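Local structure of ARO (armadillo repeats only protein) (Plasmodium falciparum Santa Lucia, 5EWP) at residues Gln29-Leu34 and Thr64-Leu69; Ile58-Ala63 and Glu99-His104; Ala89-Leu94 and His104-Ala109; Ser111-Ser114 and Lys119-Ile122. The protein probably helps to move rhoptries to the apical pole of the parasite and attach them there, as a protein-binding stack of armadillo repeats. All blocks are in the same frame, centred on the assembly; numbering follows the deposited sequence.

The four contacts lie in the N-terminal half of one mainly helical armadillo chain. Interactions 1 and 2 share helix 58-70. Interactions 2, 3 and 4 share helix 100-113, which meets in turn helix 58-70, helix 87-95 and helix 118-126. Interaction 2 alternates in sequence with interaction 1 and again with interaction 3, while interaction 4 comes after all three. The centres of interactions 2 and 3 are about 8 Å apart, and those of interactions 2 and 4 about 19 Å. Leu66 touches Phe91, and Phe91 touches Leu113, linking interactions 1, 3 and 4. Packing thus runs on from one contact to the next, as expected of a solenoid without a single central core.

Interaction 1: Gln29-Leu34 and Thr64-Leu69; sequences QEFVNL and TQLAIL
The ring of Phe31 has Gln65 CB over one of its faces. Gln65 CB lies 3.9 Å from the centroid of the Phe31 ring and 15° off the ring normal, so this is a CH-pi contact. The carbon sits nearer the CZ end, with Gln65 CB 3.8 Å from Phe31 CZ. Gln65 CG also lies close to Phe31 CE1 and CZ. The chain then bends at chi2 (-57°) and takes the amide away from helix 28-34. The amide plane is turned 36° from the ring. Leu66 CG approaches the ring obliquely, and its closest touch is lower down, 3.6 Å from Phe31 CB. The Phe31 ring also meets that of Phe19 in helix 14-25.

The two methyls of Leu66 divide the work. Leu66 CD2 packs on Phe31 CB, while Leu66 CD1 reaches Val32 CG2 at 3.6 Å. The side chains of Val32 and Leu66 cross at about a right angle. Val32 CG2 is the branch beside its own backbone N.

Helices 28-34 and 58-70 run roughly antiparallel here, with the short axes 9.8 Å apart. This is inter-helix packing in the N-terminal part of the armadillo stack. All four touching residues are buried. No hydrogen bond crosses between the segments. Their union thus rests on dispersion and the hydrophobic effect, and the glutamine adds its aliphatic stem rather than its amide.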
loop_
_atom_site.group_PDB
_atom_site.type_symbol
_atom_site.label_atom_id
_atom_site.label_comp_id
_atom_site.label_asym_id
_atom_site.label_seq_id
_atom_site.Cartn_x
_atom_site.Cartn_y
_atom_site.Cartn_z
ATOM N N GLN A 29 -11.653 2.632 18.413
ATOM C CA GLN A 29 -11.077 1.555 19.216
ATOM C C GLN A 29 -11.880 0.267 19.101
ATOM O O GLN A 29 -11.313 -0.834 19.059
ATOM C CB GLN A 29 -10.973 1.951 20.690
ATOM C CG GLN A 29 -10.258 0.905 21.544
ATOM C CD GLN A 29 -8.803 0.724 21.149
ATOM O OE1 GLN A 29 -7.955 1.569 21.451
ATOM N NE2 GLN A 29 -8.504 -0.370 20.470
ATOM N N GLU A 30 -13.198 0.397 19.057
ATOM C CA GLU A 30 -14.030 -0.808 18.960
ATOM C C GLU A 30 -13.863 -1.483 17.590
ATOM O O GLU A 30 -13.775 -2.711 17.501
ATOM C CB GLU A 30 -15.496 -0.463 19.216
ATOM C CG GLU A 30 -16.417 -1.647 19.327
ATOM C CD GLU A 30 -16.128 -2.551 20.511
ATOM O OE1 GLU A 30 -15.381 -2.155 21.429
ATOM O OE2 GLU A 30 -16.686 -3.664 20.532
ATOM N N PHE A 31 -13.797 -0.681 16.532
ATOM C CA PHE A 31 -13.499 -1.227 15.204
ATOM C C PHE A 31 -12.161 -1.978 15.208
ATOM O O PHE A 31 -12.060 -3.057 14.658
ATOM C CB PHE A 31 -13.471 -0.120 14.142
ATOM C CG PHE A 31 -14.838 0.278 13.620
ATOM C CD1 PHE A 31 -15.784 -0.684 13.296
ATOM C CD2 PHE A 31 -15.167 1.617 13.447
ATOM C CE1 PHE A 31 -17.031 -0.316 12.806
ATOM C CE2 PHE A 31 -16.413 1.995 12.966
ATOM C CZ PHE A 31 -17.347 1.022 12.639
ATOM N N VAL A 32 -11.120 -1.407 15.816
ATOM C CA VAL A 32 -9.851 -2.122 15.885
ATOM C C VAL A 32 -9.987 -3.459 16.634
ATOM O O VAL A 32 -9.478 -4.486 16.180
ATOM C CB VAL A 32 -8.764 -1.232 16.532
ATOM C CG1 VAL A 32 -7.478 -2.016 16.757
ATOM C CG2 VAL A 32 -8.489 -0.068 15.609
ATOM N N ASN A 33 -10.698 -3.449 17.762
ATOM C CA ASN A 33 -10.923 -4.667 18.533
ATOM C C ASN A 33 -11.707 -5.691 17.745
ATOM O O ASN A 33 -11.527 -6.900 17.926
ATOM C CB ASN A 33 -11.670 -4.362 19.836
ATOM C CG ASN A 33 -10.871 -3.495 20.772
ATOM O OD1 ASN A 33 -9.643 -3.489 20.724
ATOM N ND2 ASN A 33 -11.563 -2.761 21.637
ATOM N N LEU A 34 -12.589 -5.195 16.879
ATOM C CA LEU A 34 -13.467 -6.063 16.079
ATOM C C LEU A 34 -12.773 -6.662 14.850
ATOM O O LEU A 34 -13.297 -7.586 14.231
ATOM C CB LEU A 34 -14.700 -5.273 15.649
ATOM C CG LEU A 34 -15.775 -5.071 16.712
ATOM C CD1 LEU A 34 -16.815 -4.139 16.161
ATOM C CD2 LEU A 34 -16.401 -6.424 17.096
ATOM N N THR A 64 -12.431 -2.438 6.972
ATOM C CA THR A 64 -12.884 -1.571 5.893
ATOM C C THR A 64 -13.424 -0.226 6.436
ATOM O O THR A 64 -13.133 0.827 5.886
ATOM C CB THR A 64 -13.948 -2.274 5.034
ATOM O OG1 THR A 64 -13.400 -3.509 4.543
ATOM C CG2 THR A 64 -14.344 -1.398 3.869
ATOM N N GLN A 65 -14.186 -0.249 7.524
ATOM C CA GLN A 65 -14.683 1.012 8.079
ATOM C C GLN A 65 -13.530 1.872 8.580
ATOM O O GLN A 65 -13.576 3.100 8.470
ATOM C CB GLN A 65 -15.673 0.777 9.216
ATOM C CG GLN A 65 -16.940 0.013 8.786
ATOM C CD GLN A 65 -17.704 0.683 7.644
ATOM O OE1 GLN A 65 -18.265 0.001 6.791
ATOM N NE2 GLN A 65 -17.733 2.012 7.630
ATOM N N LEU A 66 -12.501 1.231 9.134
ATOM C CA LEU A 66 -11.318 1.968 9.591
ATOM C C LEU A 66 -10.604 2.608 8.398
ATOM O O LEU A 66 -10.151 3.757 8.475
ATOM C CB LEU A 66 -10.369 1.047 10.367
ATOM C CG LEU A 66 -10.849 0.691 11.776
ATOM C CD1 LEU A 66 -10.078 -0.499 12.369
ATOM C CD2 LEU A 66 -10.798 1.910 12.713
ATOM N N ALA A 67 -10.532 1.879 7.287
ATOM C CA ALA A 67 -9.937 2.420 6.068
ATOM C C ALA A 67 -10.714 3.643 5.570
ATOM O O ALA A 67 -10.134 4.619 5.095
ATOM C CB ALA A 67 -9.877 1.355 4.992
ATOM N N ILE A 68 -12.034 3.577 5.676
ATOM C CA ILE A 68 -12.880 4.693 5.274
ATOM C C ILE A 68 -12.590 5.912 6.132
ATOM O O ILE A 68 -12.424 7.022 5.614
ATOM C CB ILE A 68 -14.379 4.292 5.343
ATOM C CG1 ILE A 68 -14.672 3.290 4.231
ATOM C CG2 ILE A 68 -15.266 5.515 5.207
ATOM C CD1 ILE A 68 -16.047 2.603 4.349
ATOM N N LEU A 69 -12.473 5.708 7.438
ATOM C CA LEU A 69 -12.152 6.816 8.325
ATOM C C LEU A 69 -10.775 7.381 7.995
ATOM O O LEU A 69 -10.582 8.607 7.987
ATOM C CB LEU A 69 -12.224 6.379 9.785
ATOM C CG LEU A 69 -13.604 5.952 10.292
ATOM C CD1 LEU A 69 -13.536 5.502 11.746
ATOM C CD2 LEU A 69 -14.612 7.083 10.104
#

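Interaction 2: Ile58-Ala63 and Glu99-His104; sequences IGALSA and ELDRVH
Helices 58-70 and 100-113 run nearly side by side here, 21° apart in direction and with short axes 8.9 Å apart, and Ala60 CA lies 5.0 Å from Arg102 CA. Ala60 points its methyl toward the partner helix. Ala60 CB touches Asp101 OD2 at 3.2 Å, a tight contact, and Arg102 CG flanks the same Ala60 CB at 4.1 Å. Asp101 CG stands between its backbone N and carbonyl carbon (chi1 53°), which brings the carboxylate round toward Ala60. Its other oxygen, OD1, forms a salt bridge with Lys56, just before helix 58-70. Glu99, at the N-cap position of helix 100-113, also pairs with Lys56.

The near-parallel pairing of two long helices fits the stacked layers of an armadillo superhelix. Arg102 bridges the pair. The chain is extended from CG to NE and reaches across to the first turn of helix 58-70. Arg102 NH2 ends 3.7 Å from Gly59 CA, and with no side chain on Gly59 the guanidinium comes down onto the backbone. Ala60 N lies over one of its faces. NH1 donates to Cys35 O, just after helix 28-34, while the bonds of NH2 to Ser37 O and Thr57 OG1 are weak.

Within helix 58-70, Ile58 O accepts two bonds from Ser62, one from N and one from OG, and they arrive from opposite faces of the carbonyl. Ser62 OG lies 2.8 Å from Ile58 O, above the carbonyl plane.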
loop_
_atom_site.group_PDB
_atom_site.type_symbol
_atom_site.label_atom_id
_atom_site.label_comp_id
_atom_site.label_asym_id
_atom_site.label_seq_id
_atom_site.Cartn_x
_atom_site.Cartn_y
_atom_site.Cartn_z
ATOM N N ILE A 58 -17.202 -9.851 10.041
ATOM C CA ILE A 58 -17.208 -8.587 10.765
ATOM C C ILE A 58 -15.778 -8.037 10.878
ATOM O O ILE A 58 -15.558 -6.823 10.822
ATOM C CB ILE A 58 -17.845 -8.759 12.163
ATOM C CG1 ILE A 58 -19.355 -8.935 12.025
ATOM C CG2 ILE A 58 -17.551 -7.573 13.062
ATOM C CD1 ILE A 58 -20.049 -7.708 11.484
ATOM N N GLY A 59 -14.807 -8.934 11.009
ATOM C CA GLY A 59 -13.404 -8.536 11.082
ATOM C C GLY A 59 -12.948 -7.751 9.862
ATOM O O GLY A 59 -12.393 -6.657 9.978
ATOM N N ALA A 60 -13.185 -8.296 8.673
ATOM C CA ALA A 60 -12.808 -7.584 7.457
ATOM C C ALA A 60 -13.648 -6.318 7.255
ATOM O O ALA A 60 -13.163 -5.316 6.728
ATOM C CB ALA A 60 -12.930 -8.495 6.256
ATOM N N LEU A 61 -14.909 -6.366 7.665
ATOM C CA LEU A 61 -15.785 -5.212 7.532
ATOM C C LEU A 61 -15.329 -4.054 8.428
ATOM O O LEU A 61 -15.416 -2.882 8.060
ATOM C CB LEU A 61 -17.207 -5.613 7.878
ATOM C CG LEU A 61 -18.287 -4.576 7.585
ATOM C CD1 LEU A 61 -18.330 -4.221 6.109
ATOM C CD2 LEU A 61 -19.618 -5.130 8.065
ATOM N N SER A 62 -14.840 -4.404 9.614
ATOM C CA SER A 62 -14.351 -3.417 10.571
ATOM C C SER A 62 -13.078 -2.767 10.042
ATOM O O SER A 62 -12.916 -1.552 10.121
ATOM C CB SER A 62 -14.107 -4.078 11.924
ATOM O OG SER A 62 -15.331 -4.549 12.488
ATOM N N ALA A 63 -12.187 -3.578 9.483
ATOM C CA ALA A 63 -10.981 -3.062 8.838
ATOM C C ALA A 63 -11.368 -2.102 7.709
ATOM O O ALA A 63 -10.723 -1.069 7.514
ATOM C CB ALA A 63 -10.115 -4.207 8.312
ATOM N N GLU A 99 -7.369 -15.150 3.889
ATOM C CA GLU A 99 -8.638 -14.611 3.405
ATOM C C GLU A 99 -8.362 -13.332 2.624
ATOM O O GLU A 99 -7.834 -12.363 3.167
ATOM C CB GLU A 99 -9.608 -14.353 4.554
ATOM C CG GLU A 99 -9.995 -15.630 5.287
ATOM C CD GLU A 99 -10.424 -16.749 4.325
ATOM O OE1 GLU A 99 -11.269 -16.508 3.431
ATOM O OE2 GLU A 99 -9.906 -17.874 4.459
ATOM N N LEU A 100 -8.718 -13.339 1.347
ATOM C CA LEU A 100 -8.374 -12.240 0.459
ATOM C C LEU A 100 -8.951 -10.910 0.953
ATOM O O LEU A 100 -8.279 -9.877 0.862
ATOM C CB LEU A 100 -8.866 -12.578 -0.950
ATOM C CG LEU A 100 -8.086 -12.219 -2.204
ATOM C CD1 LEU A 100 -6.604 -12.443 -1.995
ATOM C CD2 LEU A 100 -8.583 -13.130 -3.312
ATOM N N ASP A 101 -10.164 -10.936 1.515
ATOM C CA ASP A 101 -10.803 -9.692 1.946
ATOM C C ASP A 101 -10.100 -9.079 3.160
ATOM O O ASP A 101 -10.059 -7.867 3.299
ATOM C CB ASP A 101 -12.295 -9.903 2.247
ATOM C CG ASP A 101 -12.556 -11.041 3.220
ATOM O OD1 ASP A 101 -11.986 -12.136 3.044
ATOM O OD2 ASP A 101 -13.356 -10.829 4.158
ATOM N N ARG A 102 -9.519 -9.917 4.010
ATOM C CA ARG A 102 -8.777 -9.425 5.169
ATOM C C ARG A 102 -7.484 -8.754 4.743
ATOM O O ARG A 102 -7.124 -7.669 5.240
ATOM C CB ARG A 102 -8.486 -10.582 6.148
ATOM C CG ARG A 102 -9.671 -10.883 7.046
ATOM C CD ARG A 102 -9.417 -12.028 8.034
ATOM N NE ARG A 102 -10.626 -12.232 8.805
ATOM C CZ ARG A 102 -10.826 -11.760 10.032
ATOM N NH1 ARG A 102 -9.859 -11.114 10.670
ATOM N NH2 ARG A 102 -11.990 -11.970 10.639
ATOM N N VAL A 103 -6.771 -9.399 3.828
ATOM C CA VAL A 103 -5.520 -8.824 3.344
ATOM C C VAL A 103 -5.816 -7.519 2.618
ATOM O O VAL A 103 -5.184 -6.502 2.873
ATOM C CB VAL A 103 -4.768 -9.758 2.409
ATOM C CG1 VAL A 103 -3.494 -9.046 1.892
ATOM C CG2 VAL A 103 -4.417 -11.053 3.135
ATOM N N HIS A 104 -6.794 -7.546 1.707
ATOM C CA HIS A 104 -7.085 -6.341 0.933
ATOM C C HIS A 104 -7.490 -5.171 1.810
ATOM O O HIS A 104 -7.034 -4.056 1.598
ATOM C CB HIS A 104 -8.182 -6.618 -0.085
ATOM C CG HIS A 104 -7.739 -7.473 -1.226
ATOM N ND1 HIS A 104 -8.610 -7.935 -2.190
ATOM C CD2 HIS A 104 -6.511 -7.916 -1.583
ATOM C CE1 HIS A 104 -7.943 -8.658 -3.070
ATOM N NE2 HIS A 104 -6.663 -8.652 -2.732
#

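Interaction 3: Ala89-Leu94 and His104-Ala109; sequences AVFINL and HAAVVA
Ala106 CB is a small bump that fits the hollow between Phe91 and Leu94, which lie one turn apart on helix 87-95. The floor of the hollow is backbone: Ala106 CB sits 3.4 Å from Phe91 O. Its walls are two methylenes. Leu94 CB stands 3.8 Å from Ala106 CB, and Phe91 CB stands 4.2 Å from it. Ala106 has the largest buried share of the contact, since the two backbones come close here, with Phe91 CA only 5.0 Å from Ala106 CA.

One turn further along, the shapes are reversed. Phe91 is now the large body, and Ala109 supplies the low surface beneath it. The first torsion puts CG beside the backbone N (chi1 -67°), and the ring reaches across to lay a face on the methyl. Ala109 CB is 3.7 Å from the centroid of the Phe91 ring and 16° off the ring normal, a CH-pi contact shifted toward CZ.

Helices 87-95 and 100-113 follow each other in the chain and form a helical hairpin, a building element of armadillo repeats. Their directions differ by 141°, and the short axes pass 8.5 Å apart. Such a small gap suits a surface of alanines at the crossing.

The Phe91 side chain also packs on Leu110 and Leu113 further along helix 100-113, and on Leu66 of helix 58-70. The Leu94 side chain continues past Ala106 to Ala63 of helix 58-70 and to Arg102. Val107 faces away from helix 87-95 and packs against Met144, Ala147 and Cys148 of helix 142-156.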
loop_
_atom_site.group_PDB
_atom_site.type_symbol
_atom_site.label_atom_id
_atom_site.label_comp_id
_atom_site.label_asym_id
_atom_site.label_seq_id
_atom_site.Cartn_x
_atom_site.Cartn_y
_atom_site.Cartn_z
ATOM N N ALA A 89 -0.652 -2.520 14.219
ATOM C CA ALA A 89 -0.279 -3.911 14.521
ATOM C C ALA A 89 -1.401 -4.879 14.128
ATOM O O ALA A 89 -1.154 -5.957 13.603
ATOM C CB ALA A 89 0.052 -4.068 16.002
ATOM N N VAL A 90 -2.630 -4.448 14.363
ATOM C CA VAL A 90 -3.799 -5.251 14.030
ATOM C C VAL A 90 -3.912 -5.461 12.511
ATOM O O VAL A 90 -4.179 -6.571 12.055
ATOM C CB VAL A 90 -5.064 -4.609 14.602
ATOM C CG1 VAL A 90 -6.315 -5.262 14.029
ATOM C CG2 VAL A 90 -5.060 -4.719 16.131
ATOM N N PHE A 91 -3.678 -4.415 11.721
ATOM C CA PHE A 91 -3.697 -4.561 10.263
ATOM C C PHE A 91 -2.556 -5.457 9.772
ATOM O O PHE A 91 -2.726 -6.237 8.839
ATOM C CB PHE A 91 -3.612 -3.197 9.562
ATOM C CG PHE A 91 -4.826 -2.339 9.770
ATOM C CD1 PHE A 91 -6.098 -2.872 9.611
ATOM C CD2 PHE A 91 -4.696 -1.001 10.115
ATOM C CE1 PHE A 91 -7.224 -2.082 9.800
ATOM C CE2 PHE A 91 -5.823 -0.210 10.310
ATOM C CZ PHE A 91 -7.080 -0.753 10.154
ATOM N N ILE A 92 -1.376 -5.346 10.379
ATOM C CA ILE A 92 -0.276 -6.201 9.937
ATOM C C ILE A 92 -0.618 -7.668 10.185
ATOM O O ILE A 92 -0.317 -8.541 9.368
ATOM C CB ILE A 92 1.049 -5.809 10.628
ATOM C CG1 ILE A 92 1.488 -4.446 10.085
ATOM C CG2 ILE A 92 2.125 -6.847 10.339
ATOM C CD1 ILE A 92 2.658 -3.791 10.833
ATOM N N ASN A 93 -1.330 -7.923 11.271
ATOM C CA ASN A 93 -1.806 -9.272 11.535
ATOM C C ASN A 93 -2.775 -9.747 10.448
ATOM O O ASN A 93 -2.761 -10.916 10.048
ATOM C CB ASN A 93 -2.484 -9.329 12.896
ATOM C CG ASN A 93 -2.764 -10.734 13.335
ATOM O OD1 ASN A 93 -1.880 -11.591 13.292
ATOM N ND2 ASN A 93 -3.994 -10.990 13.760
ATOM N N LEU A 94 -3.619 -8.841 9.960
ATOM C CA LEU A 94 -4.562 -9.209 8.890
ATOM C C LEU A 94 -3.812 -9.518 7.581
ATOM O O LEU A 94 -4.252 -10.325 6.774
ATOM C CB LEU A 94 -5.581 -8.089 8.676
ATOM C CG LEU A 94 -6.677 -7.863 9.720
ATOM C CD1 LEU A 94 -7.631 -6.766 9.249
ATOM C CD2 LEU A 94 -7.441 -9.129 9.930
ATOM N N HIS A 104 -6.794 -7.546 1.707
ATOM C CA HIS A 104 -7.085 -6.341 0.933
ATOM C C HIS A 104 -7.490 -5.171 1.810
ATOM O O HIS A 104 -7.034 -4.056 1.598
ATOM C CB HIS A 104 -8.182 -6.618 -0.085
ATOM C CG HIS A 104 -7.739 -7.473 -1.226
ATOM N ND1 HIS A 104 -8.610 -7.935 -2.190
ATOM C CD2 HIS A 104 -6.511 -7.916 -1.583
ATOM C CE1 HIS A 104 -7.943 -8.658 -3.070
ATOM N NE2 HIS A 104 -6.663 -8.652 -2.732
ATOM N N ALA A 105 -8.344 -5.427 2.793
ATOM C CA ALA A 105 -8.809 -4.365 3.672
ATOM C C ALA A 105 -7.643 -3.763 4.452
ATOM O O ALA A 105 -7.572 -2.547 4.626
ATOM C CB ALA A 105 -9.886 -4.892 4.627
ATOM N N ALA A 106 -6.727 -4.619 4.900
ATOM C CA ALA A 106 -5.530 -4.165 5.621
ATOM C C ALA A 106 -4.610 -3.334 4.738
ATOM O O ALA A 106 -4.075 -2.321 5.177
ATOM C CB ALA A 106 -4.755 -5.385 6.204
ATOM N N VAL A 107 -4.415 -3.760 3.497
ATOM C CA VAL A 107 -3.613 -2.983 2.561
ATOM C C VAL A 107 -4.243 -1.614 2.300
ATOM O O VAL A 107 -3.555 -0.593 2.351
ATOM C CB VAL A 107 -3.434 -3.740 1.224
ATOM C CG1 VAL A 107 -2.907 -2.810 0.140
ATOM C CG2 VAL A 107 -2.495 -4.928 1.423
ATOM N N VAL A 108 -5.548 -1.587 2.029
ATOM C CA VAL A 108 -6.220 -0.302 1.821
ATOM C C VAL A 108 -6.076 0.609 3.054
ATOM O O VAL A 108 -5.696 1.787 2.914
ATOM C CB VAL A 108 -7.712 -0.494 1.485
ATOM C CG1 VAL A 108 -8.428 0.867 1.450
ATOM C CG2 VAL A 108 -7.848 -1.236 0.150
ATOM N N ALA A 109 -6.335 0.073 4.247
ATOM C CA ALA A 109 -6.216 0.876 5.481
ATOM C C ALA A 109 -4.806 1.424 5.650
ATOM O O ALA A 109 -4.621 2.616 5.903
ATOM C CB ALA A 109 -6.589 0.063 6.721
#

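Interaction 4: Ser111-Ser114 and Lys119-Ile122; sequences SFLS and KNCI
Asn120 reaches from helix 118-126 to the backbone carbonyl of Leu113. Asn120 CB already lies 3.3 Å from Leu113 O. Asn120 CG, beside its own backbone N (chi1 -73°), is 3.6 Å from Leu113 O. At the tip, Asn120 ND2 donates to Leu113 O at 3.0 Å. The N-H...O angle is 161°, and the oxygen lies in the plane of the amide. Seen from the acceptor, the donor is tilted 21° from the carbonyl plane. Asn120 ND2 also packs 3.8 Å from Leu113 CD2 and bonds to Lys79 O. OD1 accepts from Arg83 NH1. The amide is buried, and with bonds at both ends its rotation is fixed: nitrogen toward two carbonyls, oxygen toward an arginine. The nearby positive charge would probably polarise the amide and strengthen ND2 as a donor.

Beside this bond, Cys121 meets Ser114. Cys121 SG lies 3.3 Å from Ser114 O and 3.8 Å from Ser114 CB. Ser114 OG turns the other way, back toward the preceding turn, and donates to Ser111 O at 2.8 Å. It is also bonded to Asn154.

The contact closes the short connection between helices 100-113 and 118-126, tying the two segments by a side-chain-to-backbone bond. On one flank, helix 77-84 provides Lys79 and Arg83 for Asn120 and Ile82 for Leu113. Helix 142-156 adds Thr151 against Ser114, and Asn154 and Ile155 against Cys121. The joint thus sits buried among four helices of the armadillo stack.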
loop_
_atom_site.group_PDB
_atom_site.type_symbol
_atom_site.label_atom_id
_atom_site.label_comp_id
_atom_site.label_asym_id
_atom_site.label_seq_id
_atom_site.Cartn_x
_atom_site.Cartn_y
_atom_site.Cartn_z
ATOM N N SER A 111 -2.474 1.830 3.454
ATOM C CA SER A 111 -2.054 2.774 2.425
ATOM C C SER A 111 -2.565 4.177 2.748
ATOM O O SER A 111 -1.819 5.143 2.622
ATOM C CB SER A 111 -2.514 2.331 1.033
ATOM O OG SER A 111 -3.921 2.341 0.916
ATOM N N PHE A 112 -3.815 4.302 3.196
ATOM C CA PHE A 112 -4.308 5.616 3.621
ATOM C C PHE A 112 -3.625 6.126 4.888
ATOM O O PHE A 112 -3.378 7.328 5.025
ATOM C CB PHE A 112 -5.814 5.589 3.853
ATOM C CG PHE A 112 -6.606 5.623 2.578
ATOM C CD1 PHE A 112 -6.520 6.719 1.727
ATOM C CD2 PHE A 112 -7.421 4.565 2.229
ATOM C CE1 PHE A 112 -7.241 6.753 0.540
ATOM C CE2 PHE A 112 -8.158 4.596 1.047
ATOM C CZ PHE A 112 -8.055 5.689 0.204
ATOM N N LEU A 113 -3.349 5.225 5.825
ATOM C CA LEU A 113 -2.723 5.631 7.082
ATOM C C LEU A 113 -1.310 6.141 6.857
ATOM O O LEU A 113 -0.770 6.887 7.688
ATOM C CB LEU A 113 -2.701 4.470 8.076
ATOM C CG LEU A 113 -4.071 4.085 8.650
ATOM C CD1 LEU A 113 -3.906 2.784 9.377
ATOM C CD2 LEU A 113 -4.548 5.175 9.594
ATOM N N SER A 114 -0.707 5.732 5.747
ATOM C CA SER A 114 0.685 6.116 5.464
ATOM C C SER A 114 0.779 7.486 4.801
ATOM O O SER A 114 1.879 8.013 4.610
ATOM C CB SER A 114 1.376 5.077 4.585
ATOM O OG SER A 114 0.921 5.146 3.238
ATOM N N LYS A 119 4.351 9.554 11.793
ATOM C CA LYS A 119 4.314 8.634 12.928
ATOM C C LYS A 119 3.779 7.265 12.529
ATOM O O LYS A 119 4.298 6.244 12.965
ATOM C CB LYS A 119 3.460 9.200 14.060
ATOM C CG LYS A 119 4.180 10.296 14.847
ATOM C CD LYS A 119 3.387 10.750 16.049
ATOM C CE LYS A 119 4.192 11.771 16.841
ATOM N NZ LYS A 119 3.510 12.165 18.107
ATOM N N ASN A 120 2.737 7.257 11.706
ATOM C CA ASN A 120 2.183 5.992 11.236
ATOM C C ASN A 120 3.179 5.209 10.405
ATOM O O ASN A 120 3.263 3.985 10.514
ATOM C CB ASN A 120 0.912 6.222 10.408
ATOM C CG ASN A 120 -0.268 6.625 11.262
ATOM O OD1 ASN A 120 -0.203 6.562 12.478
ATOM N ND2 ASN A 120 -1.377 7.014 10.613
ATOM N N CYS A 121 3.927 5.907 9.551
ATOM C CA CYS A 121 4.887 5.235 8.685
ATOM C C CYS A 121 5.994 4.617 9.517
ATOM O O CYS A 121 6.449 3.498 9.260
ATOM C CB CYS A 121 5.470 6.208 7.651
ATOM S SG CYS A 121 4.291 6.706 6.385
ATOM N N ILE A 122 6.447 5.372 10.514
ATOM C CA ILE A 122 7.444 4.858 11.450
ATOM C C ILE A 122 6.926 3.616 12.165
ATOM O O ILE A 122 7.637 2.601 12.273
ATOM C CB ILE A 122 7.841 5.931 12.481
ATOM C CG1 ILE A 122 8.647 7.036 11.796
ATOM C CG2 ILE A 122 8.671 5.303 13.601
ATOM C CD1 ILE A 122 8.866 8.294 12.671
#